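Local coordinates for tumor necrosis factor ligand superfamily member 13 (Mus musculus, PDB 1U5X), which is a homotrimeric cytokine of the tumor necrosis factor family that binds the receptors TACI and BCMA and helps regulate tumor cell growth, at residues 24-28 against 41-45; 51-57 against 103-109. All blocks are in the same frame, centred on the assembly; numbering follows the deposited sequence.

Overall arrangement
From the N terminus the chain first runs through strand 7-16 and then enters strand 24-34, where residues 24-28 take part in interaction 1. The chain turns back through strand 38-41, and a tight turn brings residues 41-45 against 24-28, closing a short loop. Strand 44-47 then leads into strand 51-61, the first half of interaction 2, whose partner in strand 99-109 arrives much later. The two loops follow one another without nesting or crossing. Their centres lie about 17 Å apart, on opposite sides of the chain's centre: interaction 1 joins the turn between strands 38-41 and 44-47 to strand 24-34, while interaction 2 pairs strands that form part of the trimer interface.

Interaction 1: residues 24-28 against 41-45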
# COMPACT_ATOMS: atom_id res chain seq x y z
N THR A 24 6.45 11.98 -17.94
CA THR A 24 5.62 12.92 -17.20
C THR A 24 5.99 12.90 -15.72
O THR A 24 6.32 11.85 -15.15
CB THR A 24 4.13 12.58 -17.43
OG1 THR A 24 3.84 12.76 -18.82
CG2 THR A 24 3.21 13.53 -16.71
N GLU A 25 6.01 14.08 -15.11
CA GLU A 25 6.27 14.20 -13.69
C GLU A 25 5.19 15.08 -13.06
O GLU A 25 4.34 15.63 -13.73
CB GLU A 25 7.68 14.74 -13.43
CG GLU A 25 8.81 13.75 -13.67
CD GLU A 25 10.20 14.40 -13.68
OE1 GLU A 25 10.59 14.98 -14.73
OE2 GLU A 25 10.91 14.30 -12.64
N VAL A 26 5.25 15.19 -11.74
CA VAL A 26 4.30 15.94 -10.96
C VAL A 26 5.06 17.00 -10.17
O VAL A 26 6.08 16.72 -9.55
CB VAL A 26 3.59 14.97 -9.98
CG1 VAL A 26 2.57 15.69 -9.12
CG2 VAL A 26 2.94 13.84 -10.77
N MET A 27 4.58 18.23 -10.23
CA MET A 27 5.04 19.26 -9.31
C MET A 27 4.31 19.06 -7.98
O MET A 27 3.09 19.01 -7.96
CB MET A 27 4.75 20.63 -9.90
CG MET A 27 5.44 20.87 -11.21
SD MET A 27 7.17 21.10 -10.95
CE MET A 27 7.25 22.89 -10.72
N TRP A 28 5.06 18.91 -6.89
CA TRP A 28 4.51 18.54 -5.57
C TRP A 28 4.44 19.74 -4.61
O TRP A 28 5.26 20.67 -4.69
CB TRP A 28 5.36 17.44 -4.92
CG TRP A 28 5.42 16.15 -5.69
CD1 TRP A 28 6.46 15.72 -6.46
CD2 TRP A 28 4.40 15.16 -5.80
NE1 TRP A 28 6.15 14.51 -7.03
CE2 TRP A 28 4.88 14.15 -6.66
CE3 TRP A 28 3.10 15.03 -5.28
CZ2 TRP A 28 4.14 13.02 -7.00
CZ3 TRP A 28 2.35 13.90 -5.62
CH2 TRP A 28 2.88 12.91 -6.47
N GLN A 41 10.94 20.19 -3.73
CA GLN A 41 11.40 21.28 -4.59
C GLN A 41 10.86 21.00 -5.98
O GLN A 41 11.54 20.38 -6.81
CB GLN A 41 12.93 21.37 -4.64
CG GLN A 41 13.61 21.53 -3.28
CD GLN A 41 15.08 21.92 -3.39
OE1 GLN A 41 15.76 21.54 -4.34
NE2 GLN A 41 15.56 22.69 -2.41
N GLY A 42 9.60 21.39 -6.18
CA GLY A 42 8.95 21.28 -7.48
C GLY A 42 8.63 19.84 -7.82
O GLY A 42 7.77 19.24 -7.20
N ASP A 43 9.35 19.27 -8.78
CA ASP A 43 9.03 17.88 -9.18
C ASP A 43 9.89 16.80 -8.51
O ASP A 43 9.68 15.62 -8.76
CB ASP A 43 8.98 17.69 -10.72
CG ASP A 43 10.32 17.84 -11.39
OD1 ASP A 43 11.37 17.94 -10.72
OD2 ASP A 43 10.41 17.89 -12.64
N ILE A 44 10.81 17.20 -7.63
CA ILE A 44 11.63 16.27 -6.84
C ILE A 44 11.54 16.56 -5.36
O ILE A 44 11.02 17.58 -4.95
CB ILE A 44 13.11 16.32 -7.27
CG1 ILE A 44 13.64 17.74 -7.11
CG2 ILE A 44 13.25 15.86 -8.69
CD1 ILE A 44 15.06 17.84 -6.61
N VAL A 45 12.03 15.62 -4.57
CA VAL A 45 12.12 15.77 -3.11
C VAL A 45 13.58 15.59 -2.71
O VAL A 45 14.25 14.65 -3.12
CB VAL A 45 11.22 14.77 -2.36
CG1 VAL A 45 11.31 15.05 -0.88
CG2 VAL A 45 9.79 14.85 -2.83
O HOH W 1 10.57 13.46 -10.15
O HOH W 2 7.35 13.92 -9.73
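Asp43 lies between Glu25 and Met27, two side chains of strand 24-34, at a type II' turn running from Gln41 to Ile44. The carboxylates of Glu25 and Asp43 are stacked with their planes 26° apart, and Glu25 OE1 comes within 3.6 Å of Asp43 OD2. Two acids this close may favour protonation of one, plausible at the pH 5.0 of this structure, although Lys118 of strand 114-119, which touches Glu25, could offset part of the repulsion. Water 1 sits at hydrogen-bonding distance from Glu25 OE2 (2.6 Å) and the backbone O of Asp43, bridging the acid to the turn. Met27, bent at chi2 and chi3, curls its sulfur over the turn: SD is 3.9 Å from Asp43 CB, and CE reaches Gly42 CA. Gly42 has a positive phi (72°), which suits glycine at this corner of the turn. Its carbonyl takes the direct backbone bond, from Trp28 N to Gly42 O at 2.7 Å, which is nearly straight at the hydrogen (175°). Beside it, Asp43 CA directs a CA-H contact at Val26 O, 3.2 Å away. The Trp28 indole turns its edge to Asp43 O, near the ring plane, while Val26 CG1 sits over the centre of one face. Water 2 joins the two segments here, accepting from Val26 N and from Trp28 NE1 (3.0 Å) and lying within hydrogen-bonding distance of Asp43 O. In the jelly-roll, strand 7-16 pairs with strand 24-34 through Met27, Trp28 packs on Leu135 of strand 134-139, and Val45 bonds strand 114-119 at Ile115.

Interaction 2: residues 51-57 against 103-109; sequences GIYLLYS and SAGVFHL
Tyr53 and Leu109 meet on one face of an antiparallel strand pair in the TNF jelly-roll, a β-sandwich fold. Eight backbone hydrogen bonds join 51-57 to 103-109, two for each of the pairs Gly51-Leu109, Tyr53-Phe107, Leu55-Gly105 and Ser57-Ser103. The Tyr53 side chain begins with CB, 4.1 Å from Leu109 CD1. With CG anti to the carbonyl carbon (chi1 -67°), the ring leans across Leu109: Tyr53 CG is near Leu109 CD1, Tyr53 CD1 meets the same methyl at 3.6 Å, and Tyr53 CE1 reaches Leu109 CB. At the tip OH bonds the backbone O of Asp49, fixing the far end of the ring. Ile52, Leu54, Tyr56, Ala104, Val106 and His108 share the opposite face. There Ala104 CB packs on Tyr56 CB at 3.6 Å, and Leu54 CD1 lies over the Gly105 carbonyl. Residues of this face reach both neighbouring subunits: Val106 N bonds Tyr56 OH of the second subunit, while this chain's Tyr56 OH bonds His9 of its own chain and Val106 N of the third. Ser103 and Phe107, on the Tyr53 face, also meet the second subunit. The tightest apolar contact is Ile52 CG2 against Val106 CG1, at 3.3 Å.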
# COMPACT_ATOMS: atom_id res chain seq x y z
N GLY A 51 18.73 8.35 6.70
CA GLY A 51 17.89 7.49 7.52
C GLY A 51 17.15 6.45 6.74
O GLY A 51 17.33 6.33 5.52
N ILE A 52 16.33 5.67 7.45
CA ILE A 52 15.44 4.69 6.86
C ILE A 52 14.02 5.26 6.81
O ILE A 52 13.51 5.79 7.81
CB ILE A 52 15.51 3.36 7.67
CG1 ILE A 52 16.91 2.73 7.51
CG2 ILE A 52 14.44 2.43 7.27
CD1 ILE A 52 17.14 1.49 8.37
N TYR A 53 13.39 5.21 5.64
CA TYR A 53 12.09 5.82 5.43
C TYR A 53 11.16 4.88 4.77
O TYR A 53 11.54 4.16 3.86
CB TYR A 53 12.24 7.00 4.46
CG TYR A 53 13.04 8.16 4.99
CD1 TYR A 53 14.43 8.18 4.90
CD2 TYR A 53 12.39 9.27 5.54
CE1 TYR A 53 15.17 9.27 5.35
CE2 TYR A 53 13.13 10.37 6.00
CZ TYR A 53 14.50 10.36 5.92
OH TYR A 53 15.20 11.45 6.36
N LEU A 54 9.92 4.90 5.23
CA LEU A 54 8.80 4.40 4.45
C LEU A 54 8.46 5.46 3.42
O LEU A 54 8.25 6.64 3.77
CB LEU A 54 7.62 4.19 5.38
CG LEU A 54 6.32 3.74 4.70
CD1 LEU A 54 6.47 2.37 4.05
CD2 LEU A 54 5.16 3.74 5.75
N LEU A 55 8.44 5.05 2.14
CA LEU A 55 8.11 5.91 1.02
C LEU A 55 6.91 5.28 0.35
O LEU A 55 6.92 4.12 0.03
CB LEU A 55 9.29 5.94 0.04
CG LEU A 55 9.45 6.96 -1.07
CD1 LEU A 55 8.84 8.29 -0.79
CD2 LEU A 55 10.95 7.10 -1.38
N TYR A 56 5.87 6.07 0.13
CA TYR A 56 4.67 5.57 -0.54
C TYR A 56 4.30 6.53 -1.66
O TYR A 56 4.55 7.73 -1.58
CB TYR A 56 3.50 5.38 0.43
CG TYR A 56 3.04 6.61 1.19
CD1 TYR A 56 2.12 7.47 0.66
CD2 TYR A 56 3.55 6.87 2.47
CE1 TYR A 56 1.68 8.60 1.39
CE2 TYR A 56 3.17 7.97 3.20
CZ TYR A 56 2.21 8.83 2.66
OH TYR A 56 1.85 9.92 3.41
N SER A 57 3.69 5.98 -2.72
CA SER A 57 3.35 6.71 -3.92
C SER A 57 2.07 6.15 -4.48
O SER A 57 1.95 4.94 -4.67
CB SER A 57 4.45 6.56 -4.96
OG SER A 57 4.01 6.99 -6.24
N SER A 103 2.07 1.95 -4.54
CA SER A 103 3.18 1.10 -4.06
C SER A 103 3.93 1.83 -2.99
O SER A 103 3.79 3.05 -2.82
CB SER A 103 4.08 0.67 -5.23
OG SER A 103 5.10 -0.25 -4.82
N ALA A 104 4.69 1.08 -2.21
CA ALA A 104 5.42 1.66 -1.08
C ALA A 104 6.46 0.66 -0.60
O ALA A 104 6.34 -0.55 -0.80
CB ALA A 104 4.46 1.95 0.05
N GLY A 105 7.49 1.17 0.04
CA GLY A 105 8.48 0.33 0.68
C GLY A 105 9.41 1.08 1.57
O GLY A 105 9.31 2.31 1.66
N VAL A 106 10.32 0.35 2.21
CA VAL A 106 11.23 0.94 3.18
C VAL A 106 12.63 0.96 2.63
O VAL A 106 13.12 -0.08 2.20
CB VAL A 106 11.21 0.20 4.50
CG1 VAL A 106 12.17 0.82 5.46
CG2 VAL A 106 9.84 0.27 5.09
N PHE A 107 13.25 2.14 2.65
CA PHE A 107 14.54 2.35 2.01
C PHE A 107 15.46 3.25 2.82
O PHE A 107 15.01 4.17 3.50
CB PHE A 107 14.32 2.99 0.64
CG PHE A 107 13.44 2.18 -0.25
CD1 PHE A 107 13.96 1.14 -0.97
CD2 PHE A 107 12.06 2.46 -0.33
CE1 PHE A 107 13.14 0.36 -1.76
CE2 PHE A 107 11.24 1.69 -1.14
CZ PHE A 107 11.80 0.64 -1.86
N HIS A 108 16.75 2.95 2.74
CA HIS A 108 17.79 3.76 3.35
C HIS A 108 18.11 4.86 2.35
O HIS A 108 18.53 4.59 1.22
CB HIS A 108 19.04 2.95 3.57
CG HIS A 108 20.15 3.71 4.24
ND1 HIS A 108 20.14 4.03 5.58
CD2 HIS A 108 21.29 4.23 3.74
CE1 HIS A 108 21.25 4.69 5.88
NE2 HIS A 108 21.96 4.83 4.78
N LEU A 109 17.87 6.10 2.79
CA LEU A 109 18.12 7.29 2.00
C LEU A 109 19.26 8.03 2.68
O LEU A 109 19.39 8.01 3.90
CB LEU A 109 16.83 8.16 1.92
CG LEU A 109 15.57 7.46 1.40
CD1 LEU A 109 14.39 8.43 1.28
CD2 LEU A 109 15.81 6.80 0.09